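Long-range contact in 3,6-diketocamphane 1,6-monooxygenase (Pseudomonas putida, PDB 4UWM), which oxygenates a diketocamphane to its lactone with reduced FMN and molecular oxygen, a Baeyer-Villiger step in the bacterial breakdown of (-)-camphor: residues 31-45 with 67-79. Numbering follows the deposited sequence. Where two conformers were deposited one is given.
Sequences VQADSVGIDSMMISE and QTKNIKFAPMAHL. With FMN (flavin mononucleotide), chain C; PG4 (tetraethylene glycol), chain D.
Asp34, in the last turn of helix 19-35, grips the loop that leads into strand 72-79. Its CB packs against Thr68 CG2 at 3.8 Å and Ile71 CG2 at 3.9 Å. CG lies anti to the backbone N (chi1 -173°), which carries the carboxylate to the loop's backbone. OD1 takes two N-H groups: Asn70 N at 2.9 Å on its syn lone pair, and Ile71 N at 2.8 Å on the anti side, somewhat out of plane. OD2 accepts a hydrogen bond from Lys69 N, which sits above the carboxylate plane. With an alanine here, three successive loop N-H groups would probably lose their acceptor, and the loop could shift.

Next to it, Ile71 CD1 reaches Ala33 CB, Ile38 CG2 and Met41 CB. Strand 40-43 then pairs in parallel with 72-75, through bonds such as Met41 N to Lys72 O. On the face that also carries Ile43 and Pro75, Met41 SD meets the Phe73 ring at its edge, 4.1 Å from CE1, a Met-aromatic contact.

At the C-terminal ends, Met76 O accepts a hydrogen bond from FMN N3 at 2.9 Å, and Ser44 OG lies close to both Met76 O and FMN O4. A cis peptide bond joins Met76 to Ala77. Past that bond, His78 ND1 donates to Glu45 OE1, which lies nearly in the ring plane (2.9 Å), while Leu79 N donates to OE2.

The two strands are neighbours in the TIM-barrel sheet, joined by the right-handed crossover through helix 57-65. Strand 4-9 flanks 40-43, strand 105-108 flanks 72-79, and Ile61 of helix 57-65 touches Phe73.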
ATOM      1  N   VAL A  31       7.073 -15.319   4.938  1.00 17.59           N
ATOM      2  CA  VAL A  31       6.528 -16.597   5.438  1.00 22.42           C
ATOM      3  C   VAL A  31       7.640 -17.504   6.019  1.00 22.83           C
ATOM      4  O   VAL A  31       7.510 -18.008   7.136  1.00 23.30           O
ATOM      5  CB  VAL A  31       5.708 -17.346   4.356  1.00 23.88           C
ATOM      6  CG1 VAL A  31       5.263 -18.726   4.839  1.00 27.53           C
ATOM      7  CG2 VAL A  31       4.492 -16.528   3.950  1.00 24.53           C
ATOM      8  N   GLN A  32       8.745 -17.665   5.292  1.00 22.00           N
ATOM      9  CA  GLN A  32       9.815 -18.566   5.735  1.00 23.60           C
ATOM     10  C   GLN A  32      10.476 -18.015   7.001  1.00 28.89           C
ATOM     11  O   GLN A  32      10.771 -18.781   7.917  1.00 25.53           O
ATOM     12  CB  GLN A  32      10.845 -18.797   4.618  1.00 27.52           C
ATOM     13  CG  GLN A  32      11.886 -19.887   4.896  1.00 25.89           C
ATOM     14  CD  GLN A  32      13.067 -19.415   5.744  1.00 29.93           C
ATOM     15  OE1 GLN A  32      13.396 -18.221   5.811  1.00 22.95           O
ATOM     16  NE2 GLN A  32      13.725 -20.365   6.388  1.00 28.46           N
ATOM     17  N   ALA A  33      10.703 -16.694   7.055  1.00 21.62           N
ATOM     18  CA  ALA A  33      11.329 -16.089   8.230  1.00 20.52           C
ATOM     19  C   ALA A  33      10.437 -16.275   9.454  1.00 26.31           C
ATOM     20  O   ALA A  33      10.924 -16.630  10.535  1.00 26.66           O
ATOM     21  CB  ALA A  33      11.666 -14.615   7.989  1.00 20.23           C
ATOM     22  N   ASP A  34       9.129 -16.056   9.277  1.00 22.10           N
ATOM     23  CA  ASP A  34       8.155 -16.302  10.329  1.00 28.70           C
ATOM     24  C   ASP A  34       8.228 -17.773  10.810  1.00 29.19           C
ATOM     25  O   ASP A  34       8.240 -18.008  12.014  1.00 30.22           O
ATOM     26  CB  ASP A  34       6.740 -15.964   9.828  1.00 26.17           C
ATOM     27  CG  ASP A  34       5.687 -16.021  10.912  1.00 20.18           C
ATOM     28  OD1 ASP A  34       5.832 -15.357  11.973  1.00 22.81           O
ATOM     29  OD2 ASP A  34       4.660 -16.691  10.670  1.00 20.82           O
ATOM     30  N   SER A  35       8.288 -18.725   9.869  1.00 27.28           N
ATOM     31  CA  SER A  35       8.297 -20.166  10.189  0.75 27.40           C
ATOM     32  C   SER A  35       9.508 -20.610  11.028  1.00 28.71           C
ATOM     33  O   SER A  35       9.414 -21.571  11.780  1.00 31.96           O
ATOM     34  CB  SER A  35       8.216 -21.008   8.914  0.75 23.18           C
ATOM     35  OG  SER A  35       9.456 -21.001   8.226  0.75 22.73           O
ATOM     36  N   VAL A  36      10.633 -19.922  10.904  1.00 25.78           N
ATOM     37  CA  VAL A  36      11.838 -20.310  11.646  1.00 25.71           C
ATOM     38  C   VAL A  36      12.145 -19.342  12.791  1.00 33.35           C
ATOM     39  O   VAL A  36      13.266 -19.312  13.287  1.00 37.08           O
ATOM     40  CB  VAL A  36      13.078 -20.516  10.732  1.00 29.11           C
ATOM     41  CG1 VAL A  36      12.786 -21.554   9.661  1.00 27.97           C
ATOM     42  CG2 VAL A  36      13.541 -19.206  10.090  1.00 30.30           C
ATOM     43  N   GLY A  37      11.142 -18.543  13.179  1.00 28.07           N
ATOM     44  CA  GLY A  37      11.215 -17.692  14.369  1.00 27.49           C
ATOM     45  C   GLY A  37      12.062 -16.445  14.260  1.00 30.58           C
ATOM     46  O   GLY A  37      12.542 -15.915  15.272  1.00 28.29           O
ATOM     47  N   ILE A  38      12.265 -15.960  13.038  1.00 27.09           N
ATOM     48  CA  ILE A  38      12.878 -14.646  12.869  1.00 25.38           C
ATOM     49  C   ILE A  38      11.907 -13.582  13.437  1.00 22.01           C
ATOM     50  O   ILE A  38      10.699 -13.656  13.243  1.00 25.25           O
ATOM     51  CB  ILE A  38      13.354 -14.422  11.415  1.00 25.78           C
ATOM     52  CG1 ILE A  38      14.595 -15.302  11.163  1.00 24.31           C
ATOM     53  CG2 ILE A  38      13.674 -12.946  11.137  1.00 21.31           C
ATOM     54  CD1 ILE A  38      15.119 -15.292   9.732  1.00 27.73           C
ATOM     55  N   ASP A  39      12.451 -12.645  14.208  1.00 22.99           N
ATOM     56  CA  ASP A  39      11.652 -11.726  15.020  1.00 22.26           C
ATOM     57  C   ASP A  39      11.007 -10.579  14.198  1.00 21.90           C
ATOM     58  O   ASP A  39       9.894 -10.161  14.482  1.00 22.72           O
ATOM     59  CB  ASP A  39      12.530 -11.078  16.095  1.00 24.18           C
ATOM     60  CG  ASP A  39      11.735 -10.181  17.024  1.00 27.82           C
ATOM     61  OD1 ASP A  39      10.748 -10.672  17.595  1.00 33.03           O
ATOM     62  OD2 ASP A  39      12.086  -8.983  17.177  1.00 34.01           O
ATOM     63  N   SER A  40      11.744 -10.062  13.227  1.00 20.77           N
ATOM     64  CA  SER A  40      11.296  -8.892  12.472  1.00 21.04           C
ATOM     65  C   SER A  40      11.775  -8.954  11.030  1.00 23.92           C
ATOM     66  O   SER A  40      12.810  -9.552  10.735  1.00 20.10           O
ATOM     67  CB  SER A  40      11.764  -7.601  13.144  1.00 20.45           C
ATOM     68  OG  SER A  40      13.170  -7.525  13.170  1.00 20.14           O
ATOM     69  N   MET A  41      11.004  -8.340  10.125  1.00 20.29           N
ATOM     70  CA  MET A  41      11.448  -8.163   8.749  1.00 16.95           C
ATOM     71  C   MET A  41      11.325  -6.694   8.385  1.00 17.00           C
ATOM     72  O   MET A  41      10.241  -6.145   8.458  1.00 17.70           O
ATOM     73  CB  MET A  41      10.619  -9.033   7.805  1.00 14.76           C
ATOM     74  CG  MET A  41      11.011  -8.890   6.327  1.00 14.74           C
ATOM     75  SD  MET A  41       9.909  -9.905   5.332  1.00 19.99           S
ATOM     76  CE  MET A  41      10.603  -9.687   3.679  1.00 16.82           C
ATOM     77  N   MET A  42      12.452  -6.075   8.057  1.00 15.02           N
ATOM     78  CA  MET A  42      12.525  -4.678   7.623  1.00 17.53           C
ATOM     79  C   MET A  42      12.488  -4.652   6.092  1.00 17.42           C
ATOM     80  O   MET A  42      13.174  -5.456   5.446  1.00 16.55           O
ATOM     81  CB  MET A  42      13.827  -4.032   8.119  1.00 16.96           C
ATOM     82  CG  MET A  42      13.879  -3.853   9.646  1.00 22.84           C
ATOM     83  SD  MET A  42      15.455  -3.150  10.182  1.00 26.79           S
ATOM     84  CE  MET A  42      15.295  -3.284  11.975  1.00 24.52           C
ATOM     85  N   ILE A  43      11.703  -3.733   5.510  1.00 15.41           N
ATOM     86  CA  ILE A  43      11.610  -3.619   4.036  1.00 13.86           C
ATOM     87  C   ILE A  43      11.847  -2.189   3.629  1.00 14.70           C
ATOM     88  O   ILE A  43      11.132  -1.291   4.095  1.00 15.71           O
ATOM     89  CB  ILE A  43      10.257  -4.143   3.505  1.00 15.43           C
ATOM     90  CG1 ILE A  43      10.025  -5.558   4.038  1.00 15.10           C
ATOM     91  CG2 ILE A  43      10.207  -4.086   1.964  1.00 14.08           C
ATOM     92  CD1 ILE A  43       8.616  -6.084   3.977  1.00 13.46           C
ATOM     93  N   SER A  44      12.837  -1.973   2.770  1.00 13.29           N
ATOM     94  CA  SER A  44      13.239  -0.621   2.385  0.60 15.67           C
ATOM     95  C   SER A  44      12.375  -0.015   1.268  1.00 14.43           C
ATOM     96  O   SER A  44      11.544  -0.692   0.681  1.00 13.49           O
ATOM     97  CB  SER A  44      14.723  -0.558   2.018  0.60 14.34           C
ATOM     98  OG  SER A  44      15.523  -0.991   3.107  0.60 18.85           O
ATOM     99  N   GLU A  45      12.615   1.268   1.000  1.00 12.46           N
ATOM    100  CA  GLU A  45      11.836   2.070   0.056  1.00 13.10           C
ATOM    101  C   GLU A  45      12.737   2.908  -0.842  1.00 13.39           C
ATOM    102  O   GLU A  45      13.532   3.737  -0.346  1.00 13.83           O
ATOM    103  CB  GLU A  45      10.863   2.977   0.852  1.00 12.61           C
ATOM    104  CG  GLU A  45      10.045   3.976   0.022  1.00 13.26           C
ATOM    105  CD  GLU A  45       9.084   4.784   0.907  1.00 15.12           C
ATOM    106  OE1 GLU A  45       8.254   4.163   1.593  1.00 17.76           O
ATOM    107  OE2 GLU A  45       9.178   6.031   0.948  1.00 14.69           O
ATOM    108  N   GLN A  67      -0.510 -13.897   6.288  1.00 26.97           N
ATOM    109  CA  GLN A  67       0.189 -15.142   5.948  0.60 28.13           C
ATOM    110  C   GLN A  67       1.231 -15.500   6.993  1.00 25.85           C
ATOM    111  O   GLN A  67       1.947 -16.484   6.852  1.00 27.06           O
ATOM    112  CB  GLN A  67       0.859 -15.045   4.570  0.60 26.75           C
ATOM    113  CG  GLN A  67      -0.119 -14.883   3.418  0.60 30.65           C
ATOM    114  CD  GLN A  67       0.518 -15.099   2.064  0.60 32.59           C
ATOM    115  OE1 GLN A  67       1.259 -16.067   1.852  0.60 35.80           O
ATOM    116  NE2 GLN A  67       0.220 -14.206   1.127  0.60 32.07           N
ATOM    117  N   THR A  68       1.308 -14.707   8.048  1.00 21.48           N
ATOM    118  CA  THR A  68       2.325 -14.890   9.065  1.00 20.17           C
ATOM    119  C   THR A  68       1.651 -14.753  10.416  1.00 24.58           C
ATOM    120  O   THR A  68       0.559 -14.152  10.501  1.00 21.42           O
ATOM    121  CB  THR A  68       3.447 -13.836   8.940  1.00 22.50           C
ATOM    122  OG1 THR A  68       2.871 -12.525   8.908  1.00 22.83           O
ATOM    123  CG2 THR A  68       4.269 -14.035   7.653  1.00 21.91           C
ATOM    124  N   LYS A  69       2.313 -15.265  11.460  1.00 25.75           N
ATOM    125  CA  LYS A  69       1.743 -15.312  12.806  0.60 25.00           C
ATOM    126  C   LYS A  69       2.470 -14.422  13.806  1.00 23.81           C
ATOM    127  O   LYS A  69       1.843 -13.695  14.558  1.00 26.70           O
ATOM    128  CB  LYS A  69       1.709 -16.761  13.326  0.60 32.47           C
ATOM    129  CG  LYS A  69       0.460 -17.551  12.944  0.60 37.63           C
ATOM    130  CD  LYS A  69       0.760 -18.736  12.037  0.60 43.64           C
ATOM    131  CE  LYS A  69       0.648 -18.392  10.560  0.60 47.23           C
ATOM    132  NZ  LYS A  69       0.790 -19.610   9.715  0.60 43.89           N
ATOM    133  N   ASN A  70       3.794 -14.486  13.817  1.00 22.74           N
ATOM    134  CA  ASN A  70       4.565 -13.801  14.840  1.00 25.16           C
ATOM    135  C   ASN A  70       5.491 -12.695  14.406  1.00 22.83           C
ATOM    136  O   ASN A  70       5.755 -11.790  15.186  1.00 23.31           O
ATOM    137  CB  ASN A  70       5.412 -14.820  15.628  1.00 25.37           C
ATOM    138  CG  ASN A  70       4.584 -15.975  16.142  1.00 30.92           C
ATOM    139  OD1 ASN A  70       3.580 -15.785  16.820  1.00 33.86           O
ATOM    140  ND2 ASN A  70       4.984 -17.175  15.794  1.00 32.15           N
ATOM    141  N   ILE A  71       6.051 -12.802  13.205  1.00 21.90           N
ATOM    142  CA  ILE A  71       7.080 -11.866  12.781  1.00 20.68           C
ATOM    143  C   ILE A  71       6.502 -10.440  12.787  1.00 16.92           C
ATOM    144  O   ILE A  71       5.320 -10.253  12.506  1.00 21.62           O
ATOM    145  CB  ILE A  71       7.655 -12.273  11.391  1.00 20.50           C
ATOM    146  CG1 ILE A  71       9.003 -11.603  11.125  1.00 19.05           C
ATOM    147  CG2 ILE A  71       6.607 -12.102  10.280  1.00 20.71           C
ATOM    148  CD1 ILE A  71       9.813 -12.302  10.041  1.00 22.41           C
ATOM    149  N   LYS A  72       7.336  -9.468  13.156  1.00 19.81           N
ATOM    150  CA  LYS A  72       6.986  -8.057  13.132  1.00 21.02           C
ATOM    151  C   LYS A  72       7.541  -7.415  11.846  1.00 20.44           C
ATOM    152  O   LYS A  72       8.637  -7.756  11.401  1.00 19.45           O
ATOM    153  CB  LYS A  72       7.584  -7.334  14.342  1.00 24.22           C
ATOM    154  CG  LYS A  72       7.172  -7.909  15.697  1.00 25.66           C
ATOM    155  CD  LYS A  72       7.800  -7.062  16.790  1.00 36.67           C
ATOM    156  CE  LYS A  72       7.823  -7.766  18.132  1.00 34.59           C
ATOM    157  NZ  LYS A  72       8.379  -6.814  19.130  1.00 36.94           N
ATOM    158  N   PHE A  73       6.800  -6.466  11.279  1.00 17.83           N
ATOM    159  CA  PHE A  73       7.238  -5.794  10.037  1.00 19.62           C
ATOM    160  C   PHE A  73       7.561  -4.329  10.261  1.00 19.24           C
ATOM    161  O   PHE A  73       6.940  -3.693  11.102  1.00 16.57           O
ATOM    162  CB  PHE A  73       6.147  -5.885   8.977  1.00 16.91           C
ATOM    163  CG  PHE A  73       5.855  -7.273   8.521  1.00 17.79           C
ATOM    164  CD1 PHE A  73       6.613  -7.858   7.507  1.00 15.75           C
ATOM    165  CD2 PHE A  73       4.799  -7.984   9.065  1.00 16.35           C
ATOM    166  CE1 PHE A  73       6.330  -9.139   7.066  1.00 16.06           C
ATOM    167  CE2 PHE A  73       4.503  -9.275   8.617  1.00 18.66           C
ATOM    168  CZ  PHE A  73       5.277  -9.856   7.626  1.00 16.64           C
ATOM    169  N   ALA A  74       8.513  -3.793   9.501  1.00 14.92           N
ATOM    170  CA  ALA A  74       8.771  -2.366   9.505  1.00 15.91           C
ATOM    171  C   ALA A  74       9.192  -1.895   8.135  1.00 17.56           C
ATOM    172  O   ALA A  74      10.104  -2.476   7.534  1.00 16.30           O
ATOM    173  CB  ALA A  74       9.863  -2.006  10.522  1.00 16.38           C
ATOM    174  N   PRO A  75       8.567  -0.808   7.646  1.00 14.53           N
ATOM    175  CA  PRO A  75       9.220  -0.100   6.558  1.00 14.48           C
ATOM    176  C   PRO A  75      10.516   0.493   7.090  1.00 16.25           C
ATOM    177  O   PRO A  75      10.545   1.064   8.207  1.00 17.00           O
ATOM    178  CB  PRO A  75       8.200   1.010   6.183  1.00 16.80           C
ATOM    179  CG  PRO A  75       7.432   1.235   7.433  1.00 14.77           C
ATOM    180  CD  PRO A  75       7.359  -0.105   8.135  1.00 15.14           C
ATOM    181  N   MET A  76      11.589   0.363   6.323  1.00 14.75           N
ATOM    182  CA  MET A  76      12.905   0.825   6.761  0.60 16.29           C
ATOM    183  C   MET A  76      13.672   1.474   5.614  1.00 17.35           C
ATOM    184  O   MET A  76      14.587   0.861   5.020  1.00 17.72           O
ATOM    185  CB  MET A  76      13.705  -0.340   7.364  0.60 16.85           C
ATOM    186  CG  MET A  76      14.991   0.076   8.082  0.60 17.20           C
ATOM    187  SD  MET A  76      14.646   1.193   9.458  0.60 18.10           S
ATOM    188  CE  MET A  76      13.668   0.104  10.508  0.60 16.74           C
ATOM    189  N   ALA A  77      13.337   2.722   5.280  1.00 16.71           N
ATOM    190  CA  ALA A  77      12.377   3.578   6.009  1.00 16.95           C
ATOM    191  C   ALA A  77      11.354   4.206   5.069  1.00 15.60           C
ATOM    192  O   ALA A  77      11.641   4.440   3.883  1.00 15.25           O
ATOM    193  CB  ALA A  77      13.157   4.700   6.689  1.00 17.37           C
ATOM    194  N   HIS A  78      10.178   4.552   5.587  1.00 15.61           N
ATOM    195  CA  HIS A  78       9.339   5.498   4.835  1.00 13.33           C
ATOM    196  C   HIS A  78      10.062   6.830   4.720  1.00 13.73           C
ATOM    197  O   HIS A  78      10.572   7.357   5.718  1.00 15.21           O
ATOM    198  CB  HIS A  78       7.987   5.705   5.531  1.00 12.02           C
ATOM    199  CG  HIS A  78       7.004   4.605   5.308  1.00 11.84           C
ATOM    200  ND1 HIS A  78       6.766   4.056   4.063  1.00 11.59           N
ATOM    201  CD2 HIS A  78       6.138   4.002   6.159  1.00 10.81           C
ATOM    202  CE1 HIS A  78       5.813   3.133   4.173  1.00 11.44           C
ATOM    203  NE2 HIS A  78       5.433   3.066   5.436  1.00 10.19           N
ATOM    204  N   LEU A  79      10.132   7.362   3.513  1.00 13.77           N
ATOM    205  CA  LEU A  79      10.809   8.626   3.281  1.00 14.33           C
ATOM    206  C   LEU A  79       9.761   9.749   3.435  1.00 15.63           C
ATOM    207  O   LEU A  79       8.989  10.037   2.527  1.00 14.88           O
ATOM    208  CB  LEU A  79      11.491   8.648   1.906  1.00 14.83           C
ATOM    209  CG  LEU A  79      12.473   7.462   1.720  1.00 15.53           C
ATOM    210  CD1 LEU A  79      13.183   7.535   0.387  1.00 14.87           C
ATOM    211  CD2 LEU A  79      13.503   7.442   2.864  1.00 14.51           C
TER
HETATM  212  N1  FMN C 400      18.662   3.868   5.040  0.60 52.04           N
HETATM  213  C2  FMN C 400      17.475   3.323   5.433  0.60 49.03           C
HETATM  214  O2  FMN C 400      16.575   4.066   5.877  0.60 46.98           O
HETATM  215  N3  FMN C 400      17.226   2.001   5.371  0.60 52.66           N
HETATM  216  C4  FMN C 400      18.130   1.126   4.915  0.60 55.58           C
HETATM  217  O4  FMN C 400      17.846  -0.090   4.881  0.60 57.96           O
HETATM  218  C4A FMN C 400      19.455   1.632   4.459  0.60 53.37           C
HETATM  219  N5  FMN C 400      20.419   0.812   3.980  0.60 53.19           N
HETATM  220  C5A FMN C 400      21.620   1.291   3.570  0.60 63.85           C
HETATM  221  C6  FMN C 400      22.593   0.414   3.085  0.60 65.18           C
HETATM  222  C7  FMN C 400      23.833   0.888   2.659  0.60 66.82           C
HETATM  223  C7M FMN C 400      24.870  -0.076   2.138  0.60 63.71           C
HETATM  224  C8  FMN C 400      24.114   2.353   2.726  0.60 70.45           C
HETATM  225  C8M FMN C 400      25.433   2.921   2.280  0.60 73.77           C
HETATM  226  C9  FMN C 400      23.147   3.229   3.209  0.60 70.97           C
HETATM  227  C9A FMN C 400      21.907   2.760   3.639  0.60 65.29           C
HETATM  228  N10 FMN C 400      20.918   3.648   4.138  0.60 64.77           N
HETATM  229  C10 FMN C 400      19.674   3.103   4.552  0.60 57.13           C
HETATM  230  C1' FMN C 400      21.172   5.100   4.196  0.60 59.12           C
HETATM  231  C2' FMN C 400      21.640   5.541   5.575  0.60 56.71           C
HETATM  232  O2' FMN C 400      20.764   4.970   6.544  0.60 47.28           O
HETATM  233  C3' FMN C 400      21.619   7.062   5.696  0.60 57.22           C
HETATM  234  O3' FMN C 400      22.920   7.563   5.358  0.60 65.47           O
HETATM  235  C4' FMN C 400      21.205   7.491   7.105  0.60 50.39           C
HETATM  236  O4' FMN C 400      19.782   7.399   7.252  0.60 51.25           O
HETATM  237  C5' FMN C 400      21.673   8.894   7.474  0.60 46.99           C
HETATM  238  O5' FMN C 400      22.892   8.711   8.181  0.60 40.44           O
HETATM  239  P   FMN C 400      23.602   9.850   9.053  0.60 34.63           P
HETATM  240  O1P FMN C 400      22.529  10.639   9.733  0.60 33.41           O
HETATM  241  O2P FMN C 400      24.406   8.995   9.987  0.60 34.19           O
HETATM  242  O3P FMN C 400      24.398  10.616   8.034  0.60 39.47           O
HETATM  243  O1  PG4 D 401       6.485  -8.817  20.941  1.00 67.01           O
HETATM  244  C1  PG4 D 401       5.743  -8.081  21.927  1.00 68.29           C
HETATM  245  C2  PG4 D 401       4.895  -7.007  21.254  1.00 68.15           C
HETATM  246  O2  PG4 D 401       5.716  -6.117  20.490  1.00 64.00           O
HETATM  247  C3  PG4 D 401       4.931  -5.219  19.707  1.00 53.21           C
HETATM  248  C4  PG4 D 401       5.701  -3.951  19.378  1.00 44.74           C
HETATM  249  O3  PG4 D 401       7.008  -4.273  18.929  1.00 41.21           O
HETATM  250  C5  PG4 D 401       7.489  -3.325  17.989  1.00 40.55           C
HETATM  251  C6  PG4 D 401       8.992  -3.215  18.133  1.00 38.07           C
HETATM  252  O4  PG4 D 401       9.616  -4.403  17.657  1.00 36.55           O
HETATM  253  C7  PG4 D 401      11.030  -4.248  17.704  1.00 31.31           C
HETATM  254  C8  PG4 D 401      11.704  -5.568  17.338  1.00 34.98           C
HETATM  255  O5  PG4 D 401      11.169  -6.637  18.136  1.00 40.32           O
HETATM  256  O   HOH W   1       7.871 -17.177  14.488  1.00 36.17           O
HETATM  257  O   HOH W   2      14.250   3.646   2.457  1.00 19.20           O